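Local coordinates for protein annexin B22 (PDB 4MDU) that binds acidic phospholipid membranes in a calcium-dependent manner, aggregates liposomes when calcium is present, and takes part in host-parasite interaction and worm reproduction, at residues B[126-131]-B[180-185]; B[119-124]-B[168-173]; B[58-63]-B[355-360]. One frame throughout, in Å; residues are numbered along the deposited sequence.

Contact 1: residues B[126-131]-B[180-185]; sequences TNDRVL and YALLSL
Leu182 reaches out of helix 177-187 with one methyl, CD2, and lays it against the end of Leu131 on helix 128-136. The two leucine side chains cross at about a right angle, and the meeting is confined to a single branch on each, Leu131 CD1 lying 3.7 Å from Leu182 CD2. The same CD2 methyl also lies beside the carboxylate of Asp128, at 4.1 Å from Asp128 OD1, as a van der Waals neighbour. The hydrogen-bond partner of this oxygen is the hydroxyl of Tyr178, one turn before Leu182, so a residue of the second helix binds the acid whose flank the leucine covers. Asp128 has its CG beside the backbone N (chi1 -81°), which swings the carboxylate from the first turn of its helix toward helix 177-187. Asp128 and Asp275, whose side chains lie about 4 Å apart at their nearest atoms, are both ligands of one calcium site, empty in this calcium-free crystal. The example illustrates how one methyl can pack on both an apolar neighbour and a calcium-binding carboxylate. Within the second annexin repeat the contact joins the helix that begins at Asp128 to helix 177-187. Leu117 and Ala120 of helix 109-122 pack against Leu131, while Leu279 of helix 274-288 packs against Leu182.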
ATOM      1  N   THR B 126       4.917  -9.230   3.673  1.00 37.66           N
ATOM      2  CA  THR B 126       5.609  -9.144   2.403  1.00 29.21           C
ATOM      3  C   THR B 126       5.804  -7.697   2.040  1.00 29.67           C
ATOM      4  O   THR B 126       4.844  -6.935   2.006  1.00 28.28           O
ATOM      5  CB  THR B 126       4.773  -9.786   1.293  1.00 30.62           C
ATOM      6  OG1 THR B 126       4.617 -11.178   1.587  1.00 34.30           O
ATOM      7  CG2 THR B 126       5.480  -9.642  -0.016  1.00 27.87           C
ATOM      8  N   ASN B 127       7.042  -7.298   1.789  1.00 29.11           N
ATOM      9  CA  ASN B 127       7.269  -5.920   1.394  1.00 30.79           C
ATOM     10  C   ASN B 127       7.021  -5.755  -0.097  1.00 31.63           C
ATOM     11  O   ASN B 127       7.954  -5.677  -0.880  1.00 33.82           O
ATOM     12  CB  ASN B 127       8.672  -5.472   1.743  1.00 25.67           C
ATOM     13  CG  ASN B 127       8.774  -3.987   1.823  1.00 29.68           C
ATOM     14  OD1 ASN B 127       7.935  -3.275   1.280  1.00 28.98           O
ATOM     15  ND2 ASN B 127       9.800  -3.499   2.509  1.00 36.18           N
ATOM     16  N   ASP B 128       5.749  -5.693  -0.471  1.00 34.96           N
ATOM     17  CA  ASP B 128       5.352  -5.718  -1.864  1.00 33.97           C
ATOM     18  C   ASP B 128       5.801  -4.484  -2.597  1.00 35.87           C
ATOM     19  O   ASP B 128       6.119  -4.531  -3.794  1.00 28.50           O
ATOM     20  CB  ASP B 128       3.851  -5.896  -1.972  1.00 34.81           C
ATOM     21  CG  ASP B 128       3.449  -7.343  -1.811  1.00 38.54           C
ATOM     22  OD1 ASP B 128       3.854  -8.156  -2.672  1.00 42.27           O
ATOM     23  OD2 ASP B 128       2.766  -7.676  -0.820  1.00 40.10           O
ATOM     24  N   ARG B 129       5.847  -3.388  -1.854  1.00 31.68           N
ATOM     25  CA  ARG B 129       6.311  -2.117  -2.372  1.00 30.00           C
ATOM     26  C   ARG B 129       7.702  -2.286  -2.963  1.00 30.81           C
ATOM     27  O   ARG B 129       8.022  -1.723  -4.027  1.00 25.69           O
ATOM     28  CB  ARG B 129       6.343  -1.089  -1.243  1.00 30.58           C
ATOM     29  CG  ARG B 129       6.796   0.283  -1.671  1.00 44.62           C
ATOM     30  CD  ARG B 129       6.713   1.296  -0.526  1.00 61.90           C
ATOM     31  NE  ARG B 129       7.431   2.527  -0.860  1.00 75.31           N
ATOM     32  CZ  ARG B 129       7.233   3.708  -0.281  1.00 81.24           C
ATOM     33  NH1 ARG B 129       6.319   3.851   0.672  1.00 80.06           N
ATOM     34  NH2 ARG B 129       7.950   4.755  -0.662  1.00 82.43           N
ATOM     35  N   VAL B 130       8.525  -3.062  -2.262  1.00 26.61           N
ATOM     36  CA  VAL B 130       9.875  -3.372  -2.708  1.00 24.21           C
ATOM     37  C   VAL B 130       9.851  -4.338  -3.914  1.00 27.01           C
ATOM     38  O   VAL B 130      10.647  -4.205  -4.843  1.00 25.24           O
ATOM     39  CB  VAL B 130      10.734  -3.920  -1.536  1.00 27.75           C
ATOM     40  CG1 VAL B 130      12.057  -4.494  -2.037  1.00 21.50           C
ATOM     41  CG2 VAL B 130      11.000  -2.811  -0.513  1.00 26.13           C
ATOM     42  N   LEU B 131       8.926  -5.292  -3.922  1.00 21.39           N
ATOM     43  CA  LEU B 131       8.834  -6.206  -5.074  1.00 27.61           C
ATOM     44  C   LEU B 131       8.435  -5.425  -6.329  1.00 27.05           C
ATOM     45  O   LEU B 131       9.069  -5.541  -7.377  1.00 20.86           O
ATOM     46  CB  LEU B 131       7.830  -7.338  -4.825  1.00 24.32           C
ATOM     47  CG  LEU B 131       8.007  -8.186  -3.582  1.00 27.53           C
ATOM     48  CD1 LEU B 131       7.095  -9.458  -3.635  1.00 19.54           C
ATOM     49  CD2 LEU B 131       9.465  -8.532  -3.427  1.00 29.77           C
ATOM     50  N   TYR B 180      -0.234 -12.919  -9.777  1.00 33.70           N
ATOM     51  CA  TYR B 180      -0.066 -13.481 -11.099  1.00 32.76           C
ATOM     52  C   TYR B 180       0.765 -12.526 -11.954  1.00 33.58           C
ATOM     53  O   TYR B 180       1.720 -12.952 -12.622  1.00 35.05           O
ATOM     54  CB  TYR B 180      -1.427 -13.765 -11.734  1.00 36.64           C
ATOM     55  CG  TYR B 180      -1.330 -14.341 -13.130  1.00 40.06           C
ATOM     56  CD1 TYR B 180      -1.150 -13.506 -14.229  1.00 40.77           C
ATOM     57  CD2 TYR B 180      -1.405 -15.713 -13.353  1.00 42.05           C
ATOM     58  CE1 TYR B 180      -1.048 -14.016 -15.511  1.00 48.81           C
ATOM     59  CE2 TYR B 180      -1.315 -16.241 -14.646  1.00 39.34           C
ATOM     60  CZ  TYR B 180      -1.136 -15.382 -15.721  1.00 48.77           C
ATOM     61  OH  TYR B 180      -1.038 -15.866 -17.013  1.00 48.89           O
ATOM     62  N   ALA B 181       0.429 -11.236 -11.914  1.00 28.77           N
ATOM     63  CA  ALA B 181       1.178 -10.239 -12.687  1.00 28.95           C
ATOM     64  C   ALA B 181       2.619 -10.174 -12.219  1.00 24.36           C
ATOM     65  O   ALA B 181       3.546 -10.096 -13.029  1.00 28.71           O
ATOM     66  CB  ALA B 181       0.524  -8.852 -12.596  1.00 24.37           C
ATOM     67  N   LEU B 182       2.807 -10.215 -10.903  1.00 29.42           N
ATOM     68  CA  LEU B 182       4.150 -10.207 -10.324  1.00 30.07           C
ATOM     69  C   LEU B 182       4.971 -11.358 -10.901  1.00 35.91           C
ATOM     70  O   LEU B 182       6.092 -11.156 -11.371  1.00 36.70           O
ATOM     71  CB  LEU B 182       4.065 -10.330  -8.802  1.00 30.87           C
ATOM     72  CG  LEU B 182       5.052  -9.528  -7.952  1.00 35.76           C
ATOM     73  CD1 LEU B 182       5.096  -8.102  -8.420  1.00 37.78           C
ATOM     74  CD2 LEU B 182       4.666  -9.596  -6.459  1.00 26.28           C
ATOM     75  N   LEU B 183       4.395 -12.560 -10.872  1.00 40.59           N
ATOM     76  CA  LEU B 183       5.016 -13.758 -11.456  1.00 37.84           C
ATOM     77  C   LEU B 183       5.343 -13.631 -12.941  1.00 31.63           C
ATOM     78  O   LEU B 183       6.339 -14.185 -13.404  1.00 26.98           O
ATOM     79  CB  LEU B 183       4.126 -14.988 -11.262  1.00 43.61           C
ATOM     80  CG  LEU B 183       4.426 -15.948 -10.107  1.00 49.56           C
ATOM     81  CD1 LEU B 183       5.845 -15.759  -9.569  1.00 40.52           C
ATOM     82  CD2 LEU B 183       3.397 -15.779  -9.006  1.00 51.58           C
ATOM     83  N   SER B 184       4.503 -12.927 -13.693  1.00 27.13           N
ATOM     84  CA  SER B 184       4.768 -12.757 -15.122  1.00 32.25           C
ATOM     85  C   SER B 184       6.031 -11.933 -15.358  1.00 40.23           C
ATOM     86  O   SER B 184       6.803 -12.233 -16.266  1.00 32.22           O
ATOM     87  CB  SER B 184       3.576 -12.133 -15.856  1.00 34.83           C
ATOM     88  OG  SER B 184       3.500 -10.739 -15.630  1.00 44.52           O
ATOM     89  N   LEU B 185       6.255 -10.906 -14.539  1.00 34.17           N
ATOM     90  CA  LEU B 185       7.512 -10.182 -14.639  1.00 32.32           C
ATOM     91  C   LEU B 185       8.693 -11.105 -14.344  1.00 32.65           C
ATOM     92  O   LEU B 185       9.706 -11.091 -15.047  1.00 32.88           O
ATOM     93  CB  LEU B 185       7.555  -8.962 -13.694  1.00 24.46           C
ATOM     94  CG  LEU B 185       6.555  -7.833 -13.952  1.00 27.11           C
ATOM     95  CD1 LEU B 185       6.773  -6.680 -12.971  1.00 27.12           C
ATOM     96  CD2 LEU B 185       6.632  -7.339 -15.409  1.00 27.62           C
TER

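Contact 2: residues B[119-124]-B[168-173]; sequences YAMKGL and TDMKKE
This is a small, partly buried apolar contact within the second annexin repeat, between the end of helix 109-122 and the end of helix 166-169 with the residue that follows it. Met121 carries it from one side. With CG beside the backbone N (chi1 -63°) and the next torsion fully extended, its chain stretches across to the other segment before bending at chi3, which divides the work between sulfur and methyl. The sulfur faces Met170, with Met121 SD 3.8 Å from Met170 CG, and the methyl lies against the root of the aspartate, Met121 CE being 3.9 Å from Asp169 CB. Met170 offers the inner part of its chain, since its CB points away from helix 109-122 and its thioether heads into the protein. Asp169 likewise presents its carbon to the methionine. Its carboxylate is held by two partners, a salt bridge from Arg164 to OD1 and a hydrogen bond between Tyr150 OH and OD2. Tyr150 also touches Met121, so one residue borders both halves of the contact. Met121 and Gly123 are ligands of one calcium site, to which Glu173, no party to the packing, contributes from the other segment; this crystal form is calcium-free. Helix 140-156 flanks the contact through Tyr150 and Leu154, while Met170 runs inward against Phe135 of helix 128-136 and Leu183 and Val186 of helix 177-187.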
ATOM      1  N   TYR B 119      14.997 -10.156   1.681  1.00 32.12           N
ATOM      2  CA  TYR B 119      14.479  -9.552   2.907  1.00 31.26           C
ATOM      3  C   TYR B 119      13.010  -9.124   2.783  1.00 31.71           C
ATOM      4  O   TYR B 119      12.239  -9.208   3.737  1.00 30.86           O
ATOM      5  CB  TYR B 119      15.389  -8.407   3.388  1.00 29.27           C
ATOM      6  CG  TYR B 119      16.702  -8.925   3.954  1.00 33.05           C
ATOM      7  CD1 TYR B 119      16.707  -9.745   5.081  1.00 35.27           C
ATOM      8  CD2 TYR B 119      17.930  -8.617   3.361  1.00 35.32           C
ATOM      9  CE1 TYR B 119      17.885 -10.238   5.612  1.00 37.78           C
ATOM     10  CE2 TYR B 119      19.134  -9.118   3.892  1.00 41.01           C
ATOM     11  CZ  TYR B 119      19.090  -9.932   5.024  1.00 43.77           C
ATOM     12  OH  TYR B 119      20.235 -10.453   5.592  1.00 48.52           O
ATOM     13  N   ALA B 120      12.615  -8.695   1.593  1.00 30.05           N
ATOM     14  CA  ALA B 120      11.237  -8.267   1.381  1.00 33.73           C
ATOM     15  C   ALA B 120      10.257  -9.426   1.566  1.00 38.57           C
ATOM     16  O   ALA B 120       9.066  -9.217   1.841  1.00 39.59           O
ATOM     17  CB  ALA B 120      11.079  -7.649  -0.004  1.00 30.81           C
ATOM     18  N   MET B 121      10.754 -10.649   1.421  1.00 42.07           N
ATOM     19  CA  MET B 121       9.885 -11.819   1.529  1.00 41.22           C
ATOM     20  C   MET B 121      10.112 -12.644   2.799  1.00 40.77           C
ATOM     21  O   MET B 121       9.167 -13.166   3.376  1.00 46.11           O
ATOM     22  CB  MET B 121       9.998 -12.682   0.270  1.00 35.15           C
ATOM     23  CG  MET B 121       9.521 -11.964  -0.996  1.00 31.54           C
ATOM     24  SD  MET B 121       9.658 -12.968  -2.481  1.00 38.70           S
ATOM     25  CE  MET B 121      11.433 -13.157  -2.633  1.00 40.07           C
ATOM     26  N   LYS B 122      11.356 -12.738   3.249  1.00 40.47           N
ATOM     27  CA  LYS B 122      11.686 -13.646   4.341  1.00 47.04           C
ATOM     28  C   LYS B 122      11.103 -13.213   5.690  1.00 50.62           C
ATOM     29  O   LYS B 122      10.922 -14.032   6.585  1.00 46.96           O
ATOM     30  CB  LYS B 122      13.202 -13.814   4.461  1.00 52.93           C
ATOM     31  N   GLY B 123      10.816 -11.926   5.835  1.00 44.14           N
ATOM     32  CA  GLY B 123      10.305 -11.419   7.093  1.00 43.21           C
ATOM     33  C   GLY B 123       8.829 -11.699   7.317  1.00 46.62           C
ATOM     34  O   GLY B 123       8.226 -12.572   6.682  1.00 41.57           O
ATOM     35  N   LEU B 124       8.256 -10.951   8.252  1.00 43.75           N
ATOM     36  CA  LEU B 124       6.844 -11.053   8.583  1.00 45.16           C
ATOM     37  C   LEU B 124       6.036 -10.171   7.640  1.00 35.17           C
ATOM     38  O   LEU B 124       6.251  -8.960   7.573  1.00 38.99           O
ATOM     39  CB  LEU B 124       6.625 -10.613  10.028  1.00 54.85           C
ATOM     40  CG  LEU B 124       7.208 -11.571  11.059  1.00 60.05           C
ATOM     41  CD1 LEU B 124       7.300 -10.914  12.418  1.00 63.72           C
ATOM     42  CD2 LEU B 124       6.362 -12.831  11.106  1.00 61.42           C
ATOM     43  N   THR B 168      10.023 -19.770  -5.883  1.00 37.67           N
ATOM     44  CA  THR B 168       9.585 -20.561  -4.735  1.00 45.40           C
ATOM     45  C   THR B 168       9.108 -19.666  -3.604  1.00 41.24           C
ATOM     46  O   THR B 168       8.123 -19.962  -2.927  1.00 40.22           O
ATOM     47  CB  THR B 168      10.723 -21.411  -4.139  1.00 48.30           C
ATOM     48  OG1 THR B 168      11.577 -21.904  -5.175  1.00 55.13           O
ATOM     49  CG2 THR B 168      10.147 -22.564  -3.347  1.00 48.92           C
ATOM     50  N   ASP B 169       9.831 -18.576  -3.388  1.00 39.44           N
ATOM     51  CA  ASP B 169       9.566 -17.705  -2.248  1.00 36.13           C
ATOM     52  C   ASP B 169       8.393 -16.756  -2.483  1.00 41.63           C
ATOM     53  O   ASP B 169       7.726 -16.310  -1.535  1.00 36.50           O
ATOM     54  CB  ASP B 169      10.828 -16.929  -1.888  1.00 32.95           C
ATOM     55  CG  ASP B 169      11.828 -17.784  -1.139  1.00 36.70           C
ATOM     56  OD1 ASP B 169      11.458 -18.910  -0.757  1.00 41.34           O
ATOM     57  OD2 ASP B 169      12.968 -17.333  -0.913  1.00 41.79           O
ATOM     58  N   MET B 170       8.135 -16.456  -3.747  1.00 38.83           N
ATOM     59  CA  MET B 170       7.037 -15.567  -4.090  1.00 40.35           C
ATOM     60  C   MET B 170       5.688 -16.185  -3.808  1.00 39.36           C
ATOM     61  O   MET B 170       5.567 -17.396  -3.652  1.00 41.79           O
ATOM     62  CB  MET B 170       7.122 -15.156  -5.559  1.00 33.75           C
ATOM     63  CG  MET B 170       8.371 -14.341  -5.808  1.00 38.11           C
ATOM     64  SD  MET B 170       8.550 -13.826  -7.494  1.00 42.51           S
ATOM     65  CE  MET B 170       7.097 -12.786  -7.703  1.00 38.39           C
ATOM     66  N   LYS B 171       4.673 -15.334  -3.743  1.00 37.12           N
ATOM     67  CA  LYS B 171       3.309 -15.799  -3.639  1.00 35.29           C
ATOM     68  C   LYS B 171       2.880 -16.464  -4.960  1.00 44.10           C
ATOM     69  O   LYS B 171       3.315 -16.062  -6.045  1.00 35.87           O
ATOM     70  CB  LYS B 171       2.395 -14.629  -3.277  1.00 42.45           C
ATOM     71  CG  LYS B 171       2.655 -14.062  -1.877  1.00 40.47           C
ATOM     72  CD  LYS B 171       1.596 -13.042  -1.448  1.00 45.70           C
ATOM     73  CE  LYS B 171       1.869 -12.540  -0.016  1.00 53.52           C
ATOM     74  NZ  LYS B 171       1.039 -11.363   0.416  1.00 54.83           N
ATOM     75  N   LYS B 172       2.041 -17.493  -4.858  1.00 40.17           N
ATOM     76  CA  LYS B 172       1.542 -18.207  -6.028  1.00 41.55           C
ATOM     77  C   LYS B 172       0.466 -17.414  -6.766  1.00 37.21           C
ATOM     78  O   LYS B 172      -0.256 -16.623  -6.171  1.00 36.12           O
ATOM     79  N   GLU B 173       0.360 -17.655  -8.066  1.00 39.25           N
ATOM     80  CA  GLU B 173      -0.490 -16.870  -8.959  1.00 41.33           C
ATOM     81  C   GLU B 173      -1.965 -16.999  -8.642  1.00 43.92           C
ATOM     82  O   GLU B 173      -2.767 -16.153  -9.035  1.00 45.50           O
ATOM     83  CB  GLU B 173      -0.220 -17.251 -10.412  1.00 52.38           C
ATOM     84  CG  GLU B 173      -0.026 -18.739 -10.637  1.00 56.19           C
ATOM     85  CD  GLU B 173       0.970 -19.020 -11.751  1.00 69.04           C
ATOM     86  OE1 GLU B 173       0.532 -19.226 -12.906  1.00 70.61           O
ATOM     87  OE2 GLU B 173       2.191 -19.026 -11.471  1.00 69.97           O
TER

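Contact 3: residues B[58-63]-B[355-360]; sequences AIINIL and LCVLMG
Val357 sets one methyl, CG2, between Ile60 and Asn61, which follow each other on helix 56-63. Its chi1 of 167° sets CG1 anti to the backbone N and CG2 beside it, so the branches divide the neighbouring helix between them. CG2 does most of the touching: Val357 CG2 stands 3.6 Å from Ile60 CG2 and 3.7 Å from Asn61 OD1. CG1 lies over the backbone, Val357 CG1 being 3.9 Å from Ile60 O. On Ile60, CG1 stands beside its own backbone N and the contact is left to the short branch, CG2; Phe98 of helix 96-106 packs against this residue. Asn61 starts out pointing away from helix 349-358, yet its torsions (chi1 -72°, chi2 -20°) bring OD1 back over the valine, the two side chains crossing at about a right angle. The far side of the amide is fixed, ND2 bonding to the carbonyl of Tyr363. Three residues after Val357, Gly360, with positive phi, leaves the helical conformation in a Schellman motif. This is helix-to-helix packing between the first and fourth annexin repeats, whose meeting brings the two ends of the four-repeat chain together, as in the annexin fold.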
ATOM      1  N   ALA B  58      38.061   9.804   0.262  1.00 48.70           N
ATOM      2  CA  ALA B  58      38.786   9.124  -0.810  1.00 52.07           C
ATOM      3  C   ALA B  58      38.017   7.905  -1.313  1.00 43.44           C
ATOM      4  O   ALA B  58      37.889   7.683  -2.518  1.00 42.37           O
ATOM      5  CB  ALA B  58      40.171   8.709  -0.334  1.00 58.08           C
ATOM      6  N   ILE B  59      37.515   7.115  -0.373  1.00 36.31           N
ATOM      7  CA  ILE B  59      36.768   5.927  -0.701  1.00 36.94           C
ATOM      8  C   ILE B  59      35.502   6.303  -1.469  1.00 37.00           C
ATOM      9  O   ILE B  59      35.210   5.734  -2.524  1.00 34.01           O
ATOM     10  CB  ILE B  59      36.393   5.132   0.571  1.00 37.64           C
ATOM     11  CG1 ILE B  59      37.653   4.689   1.314  1.00 42.56           C
ATOM     12  CG2 ILE B  59      35.526   3.920   0.225  1.00 33.11           C
ATOM     13  CD1 ILE B  59      37.395   3.634   2.393  1.00 40.16           C
ATOM     14  N   ILE B  60      34.755   7.266  -0.936  1.00 32.53           N
ATOM     15  CA  ILE B  60      33.467   7.634  -1.512  1.00 36.37           C
ATOM     16  C   ILE B  60      33.643   8.212  -2.903  1.00 35.33           C
ATOM     17  O   ILE B  60      32.875   7.903  -3.813  1.00 34.73           O
ATOM     18  CB  ILE B  60      32.715   8.664  -0.645  1.00 40.26           C
ATOM     19  CG1 ILE B  60      32.099   7.987   0.574  1.00 36.58           C
ATOM     20  CG2 ILE B  60      31.613   9.327  -1.456  1.00 41.70           C
ATOM     21  CD1 ILE B  60      32.000   8.880   1.788  1.00 26.85           C
ATOM     22  N   ASN B  61      34.665   9.045  -3.064  1.00 34.18           N
ATOM     23  CA  ASN B  61      34.869   9.756  -4.325  1.00 38.35           C
ATOM     24  C   ASN B  61      35.328   8.850  -5.457  1.00 39.36           C
ATOM     25  O   ASN B  61      35.437   9.287  -6.604  1.00 34.35           O
ATOM     26  CB  ASN B  61      35.833  10.941  -4.151  1.00 38.57           C
ATOM     27  CG  ASN B  61      35.208  12.088  -3.380  1.00 42.88           C
ATOM     28  OD1 ASN B  61      33.984  12.188  -3.281  1.00 46.59           O
ATOM     29  ND2 ASN B  61      36.044  12.963  -2.827  1.00 47.06           N
ATOM     30  N   ILE B  62      35.599   7.590  -5.131  1.00 41.82           N
ATOM     31  CA  ILE B  62      35.898   6.595  -6.150  1.00 36.51           C
ATOM     32  C   ILE B  62      34.646   5.747  -6.393  1.00 37.42           C
ATOM     33  O   ILE B  62      34.011   5.841  -7.448  1.00 39.11           O
ATOM     34  CB  ILE B  62      37.070   5.688  -5.721  1.00 34.93           C
ATOM     35  CG1 ILE B  62      38.378   6.473  -5.663  1.00 40.95           C
ATOM     36  CG2 ILE B  62      37.237   4.518  -6.673  1.00 32.17           C
ATOM     37  CD1 ILE B  62      39.556   5.594  -5.269  1.00 45.80           C
ATOM     38  N   LEU B  63      34.295   4.944  -5.390  1.00 30.15           N
ATOM     39  CA  LEU B  63      33.236   3.949  -5.487  1.00 28.68           C
ATOM     40  C   LEU B  63      31.884   4.536  -5.866  1.00 26.40           C
ATOM     41  O   LEU B  63      31.165   3.948  -6.672  1.00 23.37           O
ATOM     42  CB  LEU B  63      33.134   3.159  -4.181  1.00 33.75           C
ATOM     43  CG  LEU B  63      34.360   2.301  -3.857  1.00 37.72           C
ATOM     44  CD1 LEU B  63      34.252   1.703  -2.460  1.00 31.27           C
ATOM     45  CD2 LEU B  63      34.538   1.204  -4.918  1.00 40.83           C
ATOM     46  N   LEU B 355      25.609   9.247  -0.720  1.00 22.54           N
ATOM     47  CA  LEU B 355      24.438   9.462  -1.571  1.00 18.75           C
ATOM     48  C   LEU B 355      24.597  10.713  -2.432  1.00 30.55           C
ATOM     49  O   LEU B 355      24.229  10.714  -3.611  1.00 28.49           O
ATOM     50  CB  LEU B 355      23.166   9.571  -0.734  1.00 20.82           C
ATOM     51  CG  LEU B 355      22.819   8.382   0.170  1.00 23.85           C
ATOM     52  CD1 LEU B 355      21.459   8.594   0.791  1.00 26.26           C
ATOM     53  CD2 LEU B 355      22.842   7.054  -0.608  1.00 24.94           C
ATOM     54  N   CYS B 356      25.139  11.780  -1.840  1.00 24.90           N
ATOM     55  CA  CYS B 356      25.316  13.039  -2.567  1.00 21.05           C
ATOM     56  C   CYS B 356      26.282  12.866  -3.734  1.00 21.81           C
ATOM     57  O   CYS B 356      26.093  13.447  -4.802  1.00 26.09           O
ATOM     58  CB  CYS B 356      25.798  14.158  -1.614  1.00 20.33           C
ATOM     59  SG  CYS B 356      24.493  14.627  -0.443  1.00 28.31           S
ATOM     60  N   VAL B 357      27.317  12.062  -3.530  1.00 23.43           N
ATOM     61  CA  VAL B 357      28.324  11.868  -4.557  1.00 24.54           C
ATOM     62  C   VAL B 357      27.747  11.050  -5.720  1.00 28.76           C
ATOM     63  O   VAL B 357      28.027  11.328  -6.870  1.00 24.28           O
ATOM     64  CB  VAL B 357      29.567  11.207  -3.974  1.00 26.71           C
ATOM     65  CG1 VAL B 357      30.513  10.709  -5.079  1.00 26.03           C
ATOM     66  CG2 VAL B 357      30.270  12.194  -3.071  1.00 20.75           C
ATOM     67  N   LEU B 358      26.915  10.066  -5.403  1.00 26.29           N
ATOM     68  CA  LEU B 358      26.218   9.318  -6.435  1.00 28.75           C
ATOM     69  C   LEU B 358      25.481  10.270  -7.384  1.00 31.19           C
ATOM     70  O   LEU B 358      25.478  10.052  -8.589  1.00 26.27           O
ATOM     71  CB  LEU B 358      25.247   8.306  -5.820  1.00 23.48           C
ATOM     72  CG  LEU B 358      25.833   7.075  -5.129  1.00 23.19           C
ATOM     73  CD1 LEU B 358      24.721   6.312  -4.420  1.00 18.07           C
ATOM     74  CD2 LEU B 358      26.553   6.163  -6.125  1.00 19.04           C
ATOM     75  N   MET B 359      24.862  11.319  -6.849  1.00 25.00           N
ATOM     76  CA  MET B 359      24.096  12.253  -7.686  1.00 24.39           C
ATOM     77  C   MET B 359      24.997  13.255  -8.406  1.00 27.33           C
ATOM     78  O   MET B 359      24.535  14.021  -9.255  1.00 25.48           O
ATOM     79  CB  MET B 359      23.070  13.009  -6.847  1.00 29.24           C
ATOM     80  CG  MET B 359      21.880  12.177  -6.380  1.00 23.85           C
ATOM     81  SD  MET B 359      20.832  13.099  -5.213  1.00 27.79           S
ATOM     82  CE  MET B 359      21.829  13.049  -3.729  1.00 26.37           C
ATOM     83  N   GLY B 360      26.279  13.254  -8.056  1.00 25.88           N
ATOM     84  CA  GLY B 360      27.234  14.135  -8.705  1.00 27.89           C
ATOM     85  C   GLY B 360      27.866  15.216  -7.839  1.00 33.11           C
ATOM     86  O   GLY B 360      28.810  15.894  -8.266  1.00 27.59           O
TER

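How the contacts relate
Contacts 1 and 2 adjoin each other in the second repeat, their centres 9 Å apart and their segments alternating along the chain. They meet directly: Asn127 N probably hydrogen-bonds to Ala120 O at 2.8 Å, and Tyr180 CD2 packs on Glu173 CB at 3.5 Å. In this calcium-free crystal contact 1 holds a ligand of one calcium site (Asp128), contact 2 ligands of two others (Met121, Gly123 and Glu173; Lys171). Both touch the second subunit of the homodimer, contact 2 through a salt bridge from Lys171 to Glu179 of that subunit. Contact 3 stands apart, its centre 31 Å from that of contact 1, on the opposite side of the chain's centre, and 33 Å from that of contact 2. Both are nested within the loop it closes.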